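Local coordinates for protein glutathione S-transferase delta (Bombyx mori, PDB 3VK9) that probably catalyses the conjugation of glutathione to electrophilic compounds, working as a homodimeric delta-class glutathione transferase, at residues A[24-29]-A[76-81]; A[69-74]-A[154-159]; A[111-116]-A[171-176]. One frame throughout, in Å; residues are numbered along the deposited sequence.

Contact 1 of 3, residues A[24-29]-A[76-81]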
ATOM      1  N   LEU A  24      -2.792 -10.628 -19.086  1.00  9.24           N
ATOM      2  CA  LEU A  24      -1.541 -11.201 -19.576  1.00 15.10           C
ATOM      3  C   LEU A  24      -1.760 -12.553 -20.298  1.00 14.23           C
ATOM      4  O   LEU A  24      -0.824 -13.147 -20.834  1.00 14.08           O
ATOM      5  CB  LEU A  24      -0.565 -11.397 -18.411  1.00 15.83           C
ATOM      6  CG  LEU A  24      -0.044 -10.138 -17.689  1.00 20.00           C
ATOM      7  CD1 LEU A  24       0.767 -10.496 -16.432  1.00 10.12           C
ATOM      8  CD2 LEU A  24       0.780  -9.283 -18.631  1.00 15.85           C
ATOM      9  N   ASN A  25      -2.998 -13.029 -20.288  1.00 10.95           N
ATOM     10  CA  ASN A  25      -3.329 -14.369 -20.773  1.00 13.30           C
ATOM     11  C   ASN A  25      -2.445 -15.463 -20.158  1.00 15.62           C
ATOM     12  O   ASN A  25      -1.900 -16.305 -20.870  1.00 18.60           O
ATOM     13  CB  ASN A  25      -3.272 -14.427 -22.310  1.00 15.11           C
ATOM     14  CG  ASN A  25      -3.791 -15.750 -22.864  1.00 18.56           C
ATOM     15  OD1 ASN A  25      -4.640 -16.380 -22.258  1.00 20.81           O
ATOM     16  ND2 ASN A  25      -3.277 -16.169 -24.014  1.00 19.24           N
ATOM     17  N   LEU A  26      -2.301 -15.428 -18.835  1.00 10.88           N
ATOM     18  CA  LEU A  26      -1.596 -16.464 -18.081  1.00 20.22           C
ATOM     19  C   LEU A  26      -2.508 -17.616 -17.687  1.00 15.44           C
ATOM     20  O   LEU A  26      -3.715 -17.459 -17.581  1.00 25.99           O
ATOM     21  CB  LEU A  26      -1.018 -15.899 -16.785  1.00 15.34           C
ATOM     22  CG  LEU A  26      -0.117 -14.677 -16.811  1.00 15.62           C
ATOM     23  CD1 LEU A  26       0.448 -14.462 -15.391  1.00 17.36           C
ATOM     24  CD2 LEU A  26       1.001 -14.836 -17.818  1.00 15.74           C
ATOM     25  N   ASN A  27      -1.910 -18.770 -17.442  1.00 22.20           N
ATOM     26  CA  ASN A  27      -2.640 -19.894 -16.878  1.00 24.98           C
ATOM     27  C   ASN A  27      -2.150 -20.231 -15.478  1.00 19.25           C
ATOM     28  O   ASN A  27      -1.259 -21.059 -15.303  1.00 30.54           O
ATOM     29  CB  ASN A  27      -2.538 -21.125 -17.780  1.00 25.00           C
ATOM     30  CG  ASN A  27      -3.260 -22.337 -17.196  1.00 40.77           C
ATOM     31  OD1 ASN A  27      -4.037 -22.217 -16.239  1.00 41.99           O
ATOM     32  ND2 ASN A  27      -3.013 -23.511 -17.775  1.00 48.06           N
ATOM     33  N   LEU A  28      -2.749 -19.596 -14.479  1.00 12.92           N
ATOM     34  CA  LEU A  28      -2.466 -19.906 -13.092  1.00 18.26           C
ATOM     35  C   LEU A  28      -3.261 -21.115 -12.617  1.00 21.03           C
ATOM     36  O   LEU A  28      -4.394 -21.326 -13.027  1.00 21.49           O
ATOM     37  CB  LEU A  28      -2.819 -18.718 -12.206  1.00 18.76           C
ATOM     38  CG  LEU A  28      -2.137 -17.398 -12.542  1.00 23.46           C
ATOM     39  CD1 LEU A  28      -2.770 -16.304 -11.712  1.00 22.59           C
ATOM     40  CD2 LEU A  28      -0.633 -17.499 -12.270  1.00 24.43           C
ATOM     41  N   ASN A  29      -2.662 -21.896 -11.731  1.00 16.67           N
ATOM     42  CA  ASN A  29      -3.376 -22.987 -11.109  1.00 15.64           C
ATOM     43  C   ASN A  29      -4.187 -22.428  -9.950  1.00 13.16           C
ATOM     44  O   ASN A  29      -3.641 -22.126  -8.895  1.00 15.92           O
ATOM     45  CB  ASN A  29      -2.398 -24.040 -10.610  1.00 20.75           C
ATOM     46  CG  ASN A  29      -3.094 -25.213  -9.956  1.00 27.48           C
ATOM     47  OD1 ASN A  29      -4.192 -25.601 -10.366  1.00 28.64           O
ATOM     48  ND2 ASN A  29      -2.463 -25.785  -8.930  1.00 24.32           N
ATOM     49  N   ASN A  76       6.273  -8.129 -14.428  1.00 14.69           N
ATOM     50  CA  ASN A  76       7.740  -8.074 -14.396  1.00 10.13           C
ATOM     51  C   ASN A  76       8.332  -9.390 -14.854  1.00 16.67           C
ATOM     52  O   ASN A  76       9.356  -9.422 -15.542  1.00 14.15           O
ATOM     53  CB  ASN A  76       8.280  -7.752 -12.983  1.00  9.26           C
ATOM     54  CG  ASN A  76       7.986  -6.319 -12.539  1.00 16.20           C
ATOM     55  OD1 ASN A  76       7.743  -5.429 -13.366  1.00 11.01           O
ATOM     56  ND2 ASN A  76       8.021  -6.087 -11.213  1.00  8.61           N
ATOM     57  N   LYS A  77       7.673 -10.477 -14.458  1.00 13.33           N
ATOM     58  CA  LYS A  77       8.109 -11.821 -14.798  1.00 10.79           C
ATOM     59  C   LYS A  77       7.833 -12.172 -16.250  1.00 11.03           C
ATOM     60  O   LYS A  77       8.739 -12.572 -16.959  1.00 15.32           O
ATOM     61  CB  LYS A  77       7.423 -12.868 -13.899  1.00 11.31           C
ATOM     62  CG  LYS A  77       7.980 -14.271 -14.129  1.00 15.67           C
ATOM     63  CD  LYS A  77       7.409 -15.315 -13.185  1.00 17.89           C
ATOM     64  CE  LYS A  77       8.139 -16.651 -13.414  1.00 25.04           C
ATOM     65  NZ  LYS A  77       7.432 -17.808 -12.827  1.00 23.90           N
ATOM     66  N   TYR A  78       6.572 -12.055 -16.674  1.00 11.37           N
ATOM     67  CA  TYR A  78       6.122 -12.652 -17.937  1.00 10.54           C
ATOM     68  C   TYR A  78       6.051 -11.676 -19.122  1.00 11.96           C
ATOM     69  O   TYR A  78       6.090 -12.096 -20.272  1.00 16.45           O
ATOM     70  CB  TYR A  78       4.743 -13.307 -17.750  1.00 13.11           C
ATOM     71  CG  TYR A  78       4.757 -14.546 -16.889  1.00 17.03           C
ATOM     72  CD1 TYR A  78       5.279 -15.754 -17.373  1.00 12.73           C
ATOM     73  CD2 TYR A  78       4.255 -14.516 -15.598  1.00 19.36           C
ATOM     74  CE1 TYR A  78       5.282 -16.878 -16.602  1.00 20.27           C
ATOM     75  CE2 TYR A  78       4.268 -15.635 -14.809  1.00 22.12           C
ATOM     76  CZ  TYR A  78       4.775 -16.814 -15.315  1.00 27.20           C
ATOM     77  OH  TYR A  78       4.782 -17.923 -14.521  1.00 22.69           O
ATOM     78  N   ALA A  79       5.937 -10.382 -18.843  1.00 13.18           N
ATOM     79  CA  ALA A  79       5.742  -9.400 -19.913  1.00 19.29           C
ATOM     80  C   ALA A  79       6.457  -8.086 -19.646  1.00 15.33           C
ATOM     81  O   ALA A  79       5.861  -7.014 -19.732  1.00 11.67           O
ATOM     82  CB  ALA A  79       4.255  -9.158 -20.157  1.00 11.62           C
ATOM     83  N   LYS A  80       7.739  -8.192 -19.302  1.00 19.39           N
ATOM     84  CA  LYS A  80       8.577  -7.022 -19.073  0.52 20.66           C
ATOM     85  C   LYS A  80       8.438  -6.068 -20.259  1.00 20.65           C
ATOM     86  O   LYS A  80       8.626  -6.458 -21.405  1.00 21.53           O
ATOM     87  CB  LYS A  80      10.041  -7.437 -18.883  0.52 18.31           C
ATOM     88  CG  LYS A  80      11.018  -6.272 -18.887  0.52 21.18           C
ATOM     89  CD  LYS A  80      12.459  -6.749 -19.001  0.52 26.34           C
ATOM     90  CE  LYS A  80      13.412  -5.584 -19.272  0.52 30.16           C
ATOM     91  NZ  LYS A  80      13.066  -4.843 -20.526  0.52 30.33           N
ATOM     92  N   GLY A  81       8.075  -4.820 -19.974  1.00 27.42           N
ATOM     93  CA  GLY A  81       7.859  -3.834 -21.021  1.00 34.02           C
ATOM     94  C   GLY A  81       6.413  -3.659 -21.464  1.00 27.73           C
ATOM     95  O   GLY A  81       6.136  -2.898 -22.394  1.00 27.13           O
TER
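Leu26 lays its forked end against one side of the aromatic ring of Tyr78, while Leu24 meets the small methyl of Ala79 close by. These two pairings make up the tight part of the contact, and both are purely apolar. Leu26 CD2 stands over one face of the Tyr78 ring near CG, 4.2 Å from the centroid and 26° off the normal, a CH-pi contact. The other branch lies beyond the CD2-CE2 rim, with Leu26 CD1 3.8 Å from Tyr78 CD2. Leucine suits this place because its two methyls can spread along that side of the ring together. Leu24 CD2 touches Ala79 CB at 3.8 Å, and the short alanine side chain lets the backbone leaving the helix come near without pushing the leucine aside. Between the two leucines Asn25 turns the chain: its positive phi (51°) closes helix 12-24 in a Schellman motif, a conformation that asparagine tolerates better than most residues.

The solvent side is polar instead. The second face of the Tyr78 ring is covered by the aliphatic stem of its neighbour, with Lys77 CG 3.9 Å above the ring plane, and the lysine then reaches along so that Lys77 NZ donates to Tyr78 OH over 3.1 Å. The same ammonium forms a salt bridge with Asp59. Tyr78 as a whole remains exposed, so a tyrosine serves well: its ring packs and its hydroxyl meets the Lys77 ammonium near the surface.

Within the N-terminal, thioredoxin-like domain, the contact joins the loop between helix 12-24 and edge strand 29-32 to the end of helix 67-78, whose Leu74 lies against both leucines, while Ile3, just before strand 4-7, touches Tyr78.

Contact 2 of 3, residues A[69-74]-A[154-159]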
ATOM      1  N   ALA A  69       1.576  -6.449  -4.964  1.00  9.33           N
ATOM      2  CA  ALA A  69       2.892  -6.974  -5.336  1.00  9.25           C
ATOM      3  C   ALA A  69       2.796  -8.133  -6.349  1.00 13.72           C
ATOM      4  O   ALA A  69       3.692  -8.314  -7.178  1.00  8.74           O
ATOM      5  CB  ALA A  69       3.675  -7.417  -4.097  1.00  7.03           C
ATOM      6  N   ILE A  70       1.731  -8.931  -6.255  1.00 10.03           N
ATOM      7  CA  ILE A  70       1.551 -10.063  -7.167  1.00  8.73           C
ATOM      8  C   ILE A  70       1.313  -9.571  -8.603  1.00 14.52           C
ATOM      9  O   ILE A  70       1.892 -10.099  -9.567  1.00 12.15           O
ATOM     10  CB  ILE A  70       0.345 -10.940  -6.753  1.00  8.83           C
ATOM     11  CG1 ILE A  70       0.604 -11.657  -5.426  1.00 13.89           C
ATOM     12  CG2 ILE A  70      -0.021 -11.923  -7.893  1.00 11.55           C
ATOM     13  CD1 ILE A  70      -0.663 -12.319  -4.784  1.00  8.39           C
ATOM     14  N   ILE A  71       0.448  -8.573  -8.757  1.00  8.81           N
ATOM     15  CA  ILE A  71       0.100  -8.121 -10.101  1.00  6.80           C
ATOM     16  C   ILE A  71       1.291  -7.473 -10.802  1.00 10.64           C
ATOM     17  O   ILE A  71       1.473  -7.648 -12.006  1.00  8.87           O
ATOM     18  CB  ILE A  71      -1.160  -7.194 -10.137  1.00 12.56           C
ATOM     19  CG1 ILE A  71      -0.888  -5.863  -9.426  1.00 15.12           C
ATOM     20  CG2 ILE A  71      -2.372  -7.916  -9.531  1.00 12.52           C
ATOM     21  CD1 ILE A  71      -2.123  -4.989  -9.197  1.00 13.06           C
ATOM     22  N   THR A  72       2.107  -6.732 -10.068  1.00 11.11           N
ATOM     23  CA  THR A  72       3.289  -6.156 -10.705  1.00 10.16           C
ATOM     24  C   THR A  72       4.315  -7.266 -10.949  1.00 10.17           C
ATOM     25  O   THR A  72       5.006  -7.251 -11.967  1.00 12.89           O
ATOM     26  CB  THR A  72       3.890  -4.986  -9.919  1.00  6.34           C
ATOM     27  OG1 THR A  72       4.337  -5.433  -8.631  1.00  9.40           O
ATOM     28  CG2 THR A  72       2.858  -3.845  -9.744  1.00  7.81           C
ATOM     29  N   TYR A  73       4.396  -8.240 -10.036  1.00  8.67           N
ATOM     30  CA  TYR A  73       5.271  -9.400 -10.251  1.00 10.69           C
ATOM     31  C   TYR A  73       4.957 -10.191 -11.539  1.00 14.89           C
ATOM     32  O   TYR A  73       5.862 -10.588 -12.262  1.00 10.93           O
ATOM     33  CB  TYR A  73       5.208 -10.363  -9.068  1.00 12.85           C
ATOM     34  CG  TYR A  73       5.944 -11.679  -9.296  1.00 10.56           C
ATOM     35  CD1 TYR A  73       7.342 -11.723  -9.339  1.00 15.46           C
ATOM     36  CD2 TYR A  73       5.247 -12.885  -9.443  1.00 11.84           C
ATOM     37  CE1 TYR A  73       8.032 -12.921  -9.512  1.00 11.91           C
ATOM     38  CE2 TYR A  73       5.944 -14.118  -9.629  1.00 12.11           C
ATOM     39  CZ  TYR A  73       7.330 -14.114  -9.663  1.00 13.55           C
ATOM     40  OH  TYR A  73       8.041 -15.286  -9.835  1.00 14.25           O
ATOM     41  N   LEU A  74       3.673 -10.425 -11.804  1.00 16.60           N
ATOM     42  CA  LEU A  74       3.238 -11.136 -13.013  1.00 14.83           C
ATOM     43  C   LEU A  74       3.691 -10.449 -14.298  1.00 14.08           C
ATOM     44  O   LEU A  74       4.130 -11.114 -15.244  1.00 13.97           O
ATOM     45  CB  LEU A  74       1.709 -11.334 -13.019  1.00 10.30           C
ATOM     46  CG  LEU A  74       1.184 -12.248 -11.899  1.00 13.78           C
ATOM     47  CD1 LEU A  74      -0.338 -12.306 -11.912  1.00 15.88           C
ATOM     48  CD2 LEU A  74       1.780 -13.653 -11.995  1.00 12.21           C
ATOM     49  N   LEU A 154      -4.578   1.046 -20.320  1.00 15.35           N
ATOM     50  CA  LEU A 154      -4.990   0.199 -19.209  1.00 10.57           C
ATOM     51  C   LEU A 154      -3.736  -0.280 -18.455  1.00 11.88           C
ATOM     52  O   LEU A 154      -2.763  -0.718 -19.074  1.00 11.56           O
ATOM     53  CB  LEU A 154      -5.764  -1.006 -19.729  1.00  8.59           C
ATOM     54  CG  LEU A 154      -6.317  -1.970 -18.672  1.00 13.17           C
ATOM     55  CD1 LEU A 154      -7.628  -1.435 -18.118  1.00  9.45           C
ATOM     56  CD2 LEU A 154      -6.501  -3.357 -19.267  1.00 14.41           C
ATOM     57  N   THR A 155      -3.749  -0.176 -17.130  1.00  9.70           N
ATOM     58  CA  THR A 155      -2.618  -0.685 -16.324  1.00 10.21           C
ATOM     59  C   THR A 155      -3.086  -1.508 -15.121  1.00  9.51           C
ATOM     60  O   THR A 155      -4.270  -1.527 -14.783  1.00 10.53           O
ATOM     61  CB  THR A 155      -1.709   0.446 -15.810  1.00 10.56           C
ATOM     62  OG1 THR A 155      -2.420   1.237 -14.845  1.00  8.37           O
ATOM     63  CG2 THR A 155      -1.229   1.346 -16.966  1.00 10.92           C
ATOM     64  N   VAL A 156      -2.151  -2.187 -14.467  1.00  6.94           N
ATOM     65  CA  VAL A 156      -2.497  -2.926 -13.274  1.00 11.11           C
ATOM     66  C   VAL A 156      -3.157  -2.025 -12.222  1.00 12.81           C
ATOM     67  O   VAL A 156      -3.851  -2.526 -11.338  1.00  9.89           O
ATOM     68  CB  VAL A 156      -1.267  -3.649 -12.671  1.00 13.32           C
ATOM     69  CG1 VAL A 156      -0.856  -4.811 -13.562  1.00 10.39           C
ATOM     70  CG2 VAL A 156      -0.112  -2.662 -12.477  1.00 10.02           C
ATOM     71  N   ALA A 157      -2.932  -0.709 -12.304  1.00  7.45           N
ATOM     72  CA  ALA A 157      -3.615   0.222 -11.408  1.00  5.80           C
ATOM     73  C   ALA A 157      -5.129   0.263 -11.644  1.00 10.07           C
ATOM     74  O   ALA A 157      -5.902   0.282 -10.693  1.00 10.45           O
ATOM     75  CB  ALA A 157      -3.017   1.627 -11.507  1.00  6.09           C
ATOM     76  N   ASP A 158      -5.551   0.306 -12.906  1.00 12.71           N
ATOM     77  CA  ASP A 158      -6.982   0.215 -13.210  1.00  8.73           C
ATOM     78  C   ASP A 158      -7.572  -1.095 -12.653  1.00 11.61           C
ATOM     79  O   ASP A 158      -8.643  -1.124 -12.052  1.00  9.18           O
ATOM     80  CB  ASP A 158      -7.224   0.307 -14.728  1.00 12.80           C
ATOM     81  CG  ASP A 158      -6.720   1.623 -15.334  1.00 12.57           C
ATOM     82  OD1 ASP A 158      -7.345   2.678 -15.088  1.00 17.37           O
ATOM     83  OD2 ASP A 158      -5.708   1.597 -16.066  1.00 11.27           O
ATOM     84  N   LEU A 159      -6.868  -2.191 -12.861  1.00  9.28           N
ATOM     85  CA  LEU A 159      -7.409  -3.492 -12.514  1.00  9.97           C
ATOM     86  C   LEU A 159      -7.562  -3.665 -10.992  1.00 12.10           C
ATOM     87  O   LEU A 159      -8.559  -4.198 -10.504  1.00 11.53           O
ATOM     88  CB  LEU A 159      -6.528  -4.601 -13.112  1.00 10.52           C
ATOM     89  CG  LEU A 159      -6.302  -4.579 -14.631  1.00  8.56           C
ATOM     90  CD1 LEU A 159      -5.412  -5.770 -15.087  1.00 12.98           C
ATOM     91  CD2 LEU A 159      -7.621  -4.581 -15.373  1.00  9.48           C
TER
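With chi1 at 66°, Ile71 places CG1 between its own backbone N and carbonyl carbon, and chi2 (-170°) then extends the chain straight on to bring CD1 up to Val156. On the other side chi1 of -71° sets Val156 CG1 beside its backbone N and turns that methyl toward the backbone of the opposing helix. The two side chains slide past each other in opposite directions: Ile71 CD1 ends 3.8 Å from Val156 CB and 3.7 Å from Val156 O, while Val156 CG1 reaches back to within 4.0 Å of Ile71 O. Beta-branched residues fit here, because each offers broad methyl surface close to its backbone and the helices can approach to 6.6 Å between the CA atoms of Ile71 and Val156. Thr72 CG2 touches Val156 CG2 more lightly, at 4.2 Å.

This is a joint between the two domains of the glutathione transferase fold, tying helix 67-78 of the thioredoxin-like half to the first turn of helix 156-167 in the all-helical half. That turn is fixed by a capping box, the Thr-x-x-Asp motif familiar from this family. Asp158 OD2 accepts from Thr155 N at 2.8 Å through its anti lone pair, and Thr155 OG1 accepts from Ala157 N at 3.2 Å. Threonine and aspartate suit these places, each having a short acceptor that can turn back to an amide N-H. Asp158 OD1 in turn accepts from Trp184 NE1 and Val149 N, so the buried carboxylate is held at both oxygens. Val95 and Leu99 of helix 89-119 and Thr20 of helix 12-24 pack around the joint, and Asp96 of the second subunit rests on Thr72.

Contact 3 of 3, residues A[111-116]-A[171-176]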
ATOM      1  N   SER A 111     -13.215  -0.429   3.387  1.00 11.24           N
ATOM      2  CA  SER A 111     -13.123  -1.459   4.406  1.00 13.17           C
ATOM      3  C   SER A 111     -13.576  -0.922   5.769  1.00 19.08           C
ATOM      4  O   SER A 111     -14.427  -1.533   6.436  1.00 17.22           O
ATOM      5  CB  SER A 111     -11.680  -1.974   4.477  1.00 16.42           C
ATOM      6  OG  SER A 111     -11.545  -2.969   5.467  1.00 27.44           O
ATOM      7  N   ASP A 112     -13.028   0.223   6.175  1.00 16.78           N
ATOM      8  CA  ASP A 112     -13.347   0.802   7.492  1.00 13.03           C
ATOM      9  C   ASP A 112     -14.828   1.108   7.645  1.00 12.47           C
ATOM     10  O   ASP A 112     -15.415   0.958   8.728  1.00 12.74           O
ATOM     11  CB  ASP A 112     -12.529   2.071   7.761  1.00 20.03           C
ATOM     12  CG  ASP A 112     -11.067   1.772   8.059  1.00 33.43           C
ATOM     13  OD1 ASP A 112     -10.730   0.585   8.274  1.00 34.44           O
ATOM     14  OD2 ASP A 112     -10.256   2.725   8.080  1.00 41.40           O
ATOM     15  N   TYR A 113     -15.431   1.540   6.547  1.00 14.31           N
ATOM     16  CA  TYR A 113     -16.826   1.937   6.541  1.00 15.28           C
ATOM     17  C   TYR A 113     -17.763   0.733   6.523  1.00 15.38           C
ATOM     18  O   TYR A 113     -18.745   0.679   7.271  1.00 15.61           O
ATOM     19  CB  TYR A 113     -17.099   2.801   5.300  1.00 16.38           C
ATOM     20  CG  TYR A 113     -18.562   3.074   5.082  1.00 19.12           C
ATOM     21  CD1 TYR A 113     -19.285   3.825   6.002  1.00 19.40           C
ATOM     22  CD2 TYR A 113     -19.223   2.594   3.952  1.00 19.58           C
ATOM     23  CE1 TYR A 113     -20.627   4.087   5.815  1.00 16.75           C
ATOM     24  CE2 TYR A 113     -20.573   2.859   3.753  1.00 17.99           C
ATOM     25  CZ  TYR A 113     -21.266   3.607   4.689  1.00 18.38           C
ATOM     26  OH  TYR A 113     -22.611   3.883   4.515  1.00 17.69           O
ATOM     27  N   PHE A 114     -17.435  -0.229   5.662  1.00 12.30           N
ATOM     28  CA  PHE A 114     -18.355  -1.307   5.288  1.00 18.75           C
ATOM     29  C   PHE A 114     -18.295  -2.585   6.132  1.00 23.19           C
ATOM     30  O   PHE A 114     -19.330  -3.144   6.479  1.00 22.69           O
ATOM     31  CB  PHE A 114     -18.160  -1.653   3.808  1.00 16.18           C
ATOM     32  CG  PHE A 114     -19.291  -2.449   3.210  1.00 18.04           C
ATOM     33  CD1 PHE A 114     -20.600  -2.073   3.416  1.00 18.09           C
ATOM     34  CD2 PHE A 114     -19.039  -3.568   2.430  1.00 20.93           C
ATOM     35  CE1 PHE A 114     -21.644  -2.803   2.859  1.00 24.96           C
ATOM     36  CE2 PHE A 114     -20.075  -4.296   1.867  1.00 21.42           C
ATOM     37  CZ  PHE A 114     -21.372  -3.914   2.082  1.00 24.23           C
ATOM     38  N   TYR A 115     -17.092  -3.062   6.443  1.00 22.59           N
ATOM     39  CA  TYR A 115     -16.959  -4.382   7.060  1.00 21.12           C
ATOM     40  C   TYR A 115     -17.417  -4.458   8.520  1.00 25.93           C
ATOM     41  O   TYR A 115     -17.864  -5.511   8.969  1.00 25.75           O
ATOM     42  CB  TYR A 115     -15.547  -4.946   6.866  1.00 23.93           C
ATOM     43  CG  TYR A 115     -15.227  -5.276   5.415  1.00 25.86           C
ATOM     44  CD1 TYR A 115     -16.194  -5.809   4.569  1.00 41.75           C
ATOM     45  CD2 TYR A 115     -13.965  -5.050   4.891  1.00 29.90           C
ATOM     46  CE1 TYR A 115     -15.904  -6.112   3.240  1.00 45.98           C
ATOM     47  CE2 TYR A 115     -13.666  -5.352   3.568  1.00 38.72           C
ATOM     48  CZ  TYR A 115     -14.641  -5.878   2.747  1.00 47.06           C
ATOM     49  OH  TYR A 115     -14.344  -6.175   1.430  1.00 54.68           O
ATOM     50  N   PRO A 116     -17.312  -3.348   9.266  1.00 26.50           N
ATOM     51  CA  PRO A 116     -17.984  -3.327  10.568  1.00 25.05           C
ATOM     52  C   PRO A 116     -19.493  -3.560  10.436  1.00 29.16           C
ATOM     53  O   PRO A 116     -20.077  -4.215  11.299  1.00 27.71           O
ATOM     54  CB  PRO A 116     -17.717  -1.908  11.076  1.00 28.53           C
ATOM     55  CG  PRO A 116     -16.414  -1.535  10.446  1.00 25.25           C
ATOM     56  CD  PRO A 116     -16.429  -2.179   9.080  1.00 26.26           C
ATOM     57  N   SER A 171     -22.649  -2.112  -1.236  1.00 20.11           N
ATOM     58  CA  SER A 171     -22.954  -1.186  -0.147  1.00 17.72           C
ATOM     59  C   SER A 171     -23.855  -0.062  -0.636  1.00 18.75           C
ATOM     60  O   SER A 171     -24.369  -0.104  -1.746  1.00 15.57           O
ATOM     61  CB  SER A 171     -21.666  -0.547   0.369  1.00 21.82           C
ATOM     62  OG  SER A 171     -21.165   0.359  -0.610  1.00 16.79           O
ATOM     63  N   ASP A 172     -24.006   0.958   0.198  1.00 15.23           N
ATOM     64  CA  ASP A 172     -24.826   2.111  -0.146  1.00 25.54           C
ATOM     65  C   ASP A 172     -24.018   3.304  -0.675  1.00 22.68           C
ATOM     66  O   ASP A 172     -24.523   4.424  -0.744  1.00 27.12           O
ATOM     67  CB  ASP A 172     -25.711   2.523   1.040  1.00 23.76           C
ATOM     68  CG  ASP A 172     -24.916   3.117   2.202  1.00 24.39           C
ATOM     69  OD1 ASP A 172     -23.673   3.061   2.197  1.00 22.65           O
ATOM     70  OD2 ASP A 172     -25.551   3.633   3.140  1.00 28.12           O
ATOM     71  N   ILE A 173     -22.770   3.066  -1.063  1.00 17.69           N
ATOM     72  CA  ILE A 173     -21.969   4.133  -1.639  1.00 13.41           C
ATOM     73  C   ILE A 173     -22.234   4.236  -3.137  1.00 17.46           C
ATOM     74  O   ILE A 173     -21.907   3.327  -3.914  1.00 19.80           O
ATOM     75  CB  ILE A 173     -20.465   3.925  -1.391  1.00 11.83           C
ATOM     76  CG1 ILE A 173     -20.169   3.871   0.112  1.00 20.67           C
ATOM     77  CG2 ILE A 173     -19.669   5.035  -2.034  1.00 13.40           C
ATOM     78  CD1 ILE A 173     -20.496   5.154   0.864  1.00 19.76           C
ATOM     79  N   ASP A 174     -22.840   5.344  -3.542  1.00 21.19           N
ATOM     80  CA  ASP A 174     -23.162   5.567  -4.943  1.00 21.14           C
ATOM     81  C   ASP A 174     -21.947   6.191  -5.623  1.00 20.71           C
ATOM     82  O   ASP A 174     -21.824   7.409  -5.659  1.00 25.95           O
ATOM     83  CB  ASP A 174     -24.367   6.514  -5.052  1.00 28.59           C
ATOM     84  CG  ASP A 174     -24.788   6.762  -6.487  1.00 35.01           C
ATOM     85  OD1 ASP A 174     -24.384   5.970  -7.361  1.00 40.23           O
ATOM     86  OD2 ASP A 174     -25.527   7.738  -6.742  1.00 37.13           O
ATOM     87  N   PHE A 175     -21.040   5.368  -6.142  1.00 20.88           N
ATOM     88  CA  PHE A 175     -19.801   5.900  -6.725  1.00 14.40           C
ATOM     89  C   PHE A 175     -20.006   6.416  -8.141  1.00 17.09           C
ATOM     90  O   PHE A 175     -19.213   7.207  -8.647  1.00 14.84           O
ATOM     91  CB  PHE A 175     -18.657   4.879  -6.697  1.00 15.11           C
ATOM     92  CG  PHE A 175     -18.966   3.585  -7.412  1.00 17.24           C
ATOM     93  CD1 PHE A 175     -19.541   2.521  -6.734  1.00 14.37           C
ATOM     94  CD2 PHE A 175     -18.668   3.432  -8.753  1.00  9.46           C
ATOM     95  CE1 PHE A 175     -19.825   1.321  -7.397  1.00 22.53           C
ATOM     96  CE2 PHE A 175     -18.950   2.245  -9.426  1.00 15.30           C
ATOM     97  CZ  PHE A 175     -19.519   1.182  -8.744  1.00 17.13           C
ATOM     98  N   LYS A 176     -21.060   5.947  -8.792  1.00 19.81           N
ATOM     99  CA  LYS A 176     -21.345   6.408 -10.143  1.00 21.45           C
ATOM    100  C   LYS A 176     -21.780   7.873 -10.198  1.00 20.34           C
ATOM    101  O   LYS A 176     -21.850   8.459 -11.290  1.00 19.26           O
ATOM    102  CB  LYS A 176     -22.380   5.507 -10.808  1.00 20.51           C
ATOM    103  CG  LYS A 176     -21.801   4.164 -11.241  1.00 21.68           C
ATOM    104  CD  LYS A 176     -22.858   3.309 -11.936  1.00 25.50           C
ATOM    105  CE  LYS A 176     -22.295   1.966 -12.397  1.00 23.10           C
ATOM    106  NZ  LYS A 176     -23.319   1.186 -13.170  1.00 23.26           N
TER
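Tyr113 and Asp172 cross at about a right angle, yet their flat ends lie almost in one plane: the phenol ring and the carboxylate are only 12° apart. The carboxylate therefore meets the ring at its edge, and Tyr113 OH donates to Asp172 OD1 over a short 2.7 Å, using the syn lone pair of that oxygen. The second carboxylate oxygen, Asp172 OD2, stays 3.3 Å from Tyr113 OH. The hydroxyl has a second partner, Asn129 ND2 of helix 126-142. The side chains of Ile173 and Tyr113 run toward each other, and Ile173 CD1 comes obliquely to within 3.7 Å of Tyr113 CE2, so that this buried tyrosine has a polar tip and an apolar flank. A phenylalanine in its place would probably keep the touch of Ile173 but leave Asp172 and Asn129 without their common hydroxyl partner.

Phe114, next along the helix, carries its ring out with CG anti to the backbone N (chi1 -163°), and there one face takes Ser171. Ser171 CB sits over that face, offset toward the rim, 3.7 Å from the centroid and 3.4 Å from Phe114 CE1, a CH-pi contact made possible by the smallness of serine. Elsewhere the phenylalanine meets Phe110, Phe206 and Val210, an apolar setting that suits its unsubstituted ring.

The serine's own hydroxyl turns away from the ring to bond with Leu168 O and to accept from Ile173 N, with Ser171 OG 3.2 Å from that nitrogen. The latter bond closes an ST turn that shapes the start of the loop between helices 156-167 and 179-191, while Tyr113 and Phe114, meeting Asp172, Ile173 and Ser171, join that loop to long helix 89-119 in the all-helical C-terminal domain of the transferase.

How the contacts relate
Contacts 1 and 2 share helix 67-78 and lie on the same side of the chain's centre, their own centres 10 Å apart. They touch directly, Leu24 CD1 lying 3.6 Å from Leu74 O; both leucines pack on Leu74, in the same helical stretch as Ile71. Contact 3 lies across the molecule, its centre 32 Å from that of contact 1 and 23 Å from that of contact 2; about 11 Å separates the nearest atoms of contacts 2 and 3. Helix 89-119 bridges that span, since Val95 and Leu99 pack on contact 2 and Tyr113 and Phe114 carry contact 3. In this family glutathione binds mainly to the thioredoxin-like domain, which contact 2 fastens to the helical one.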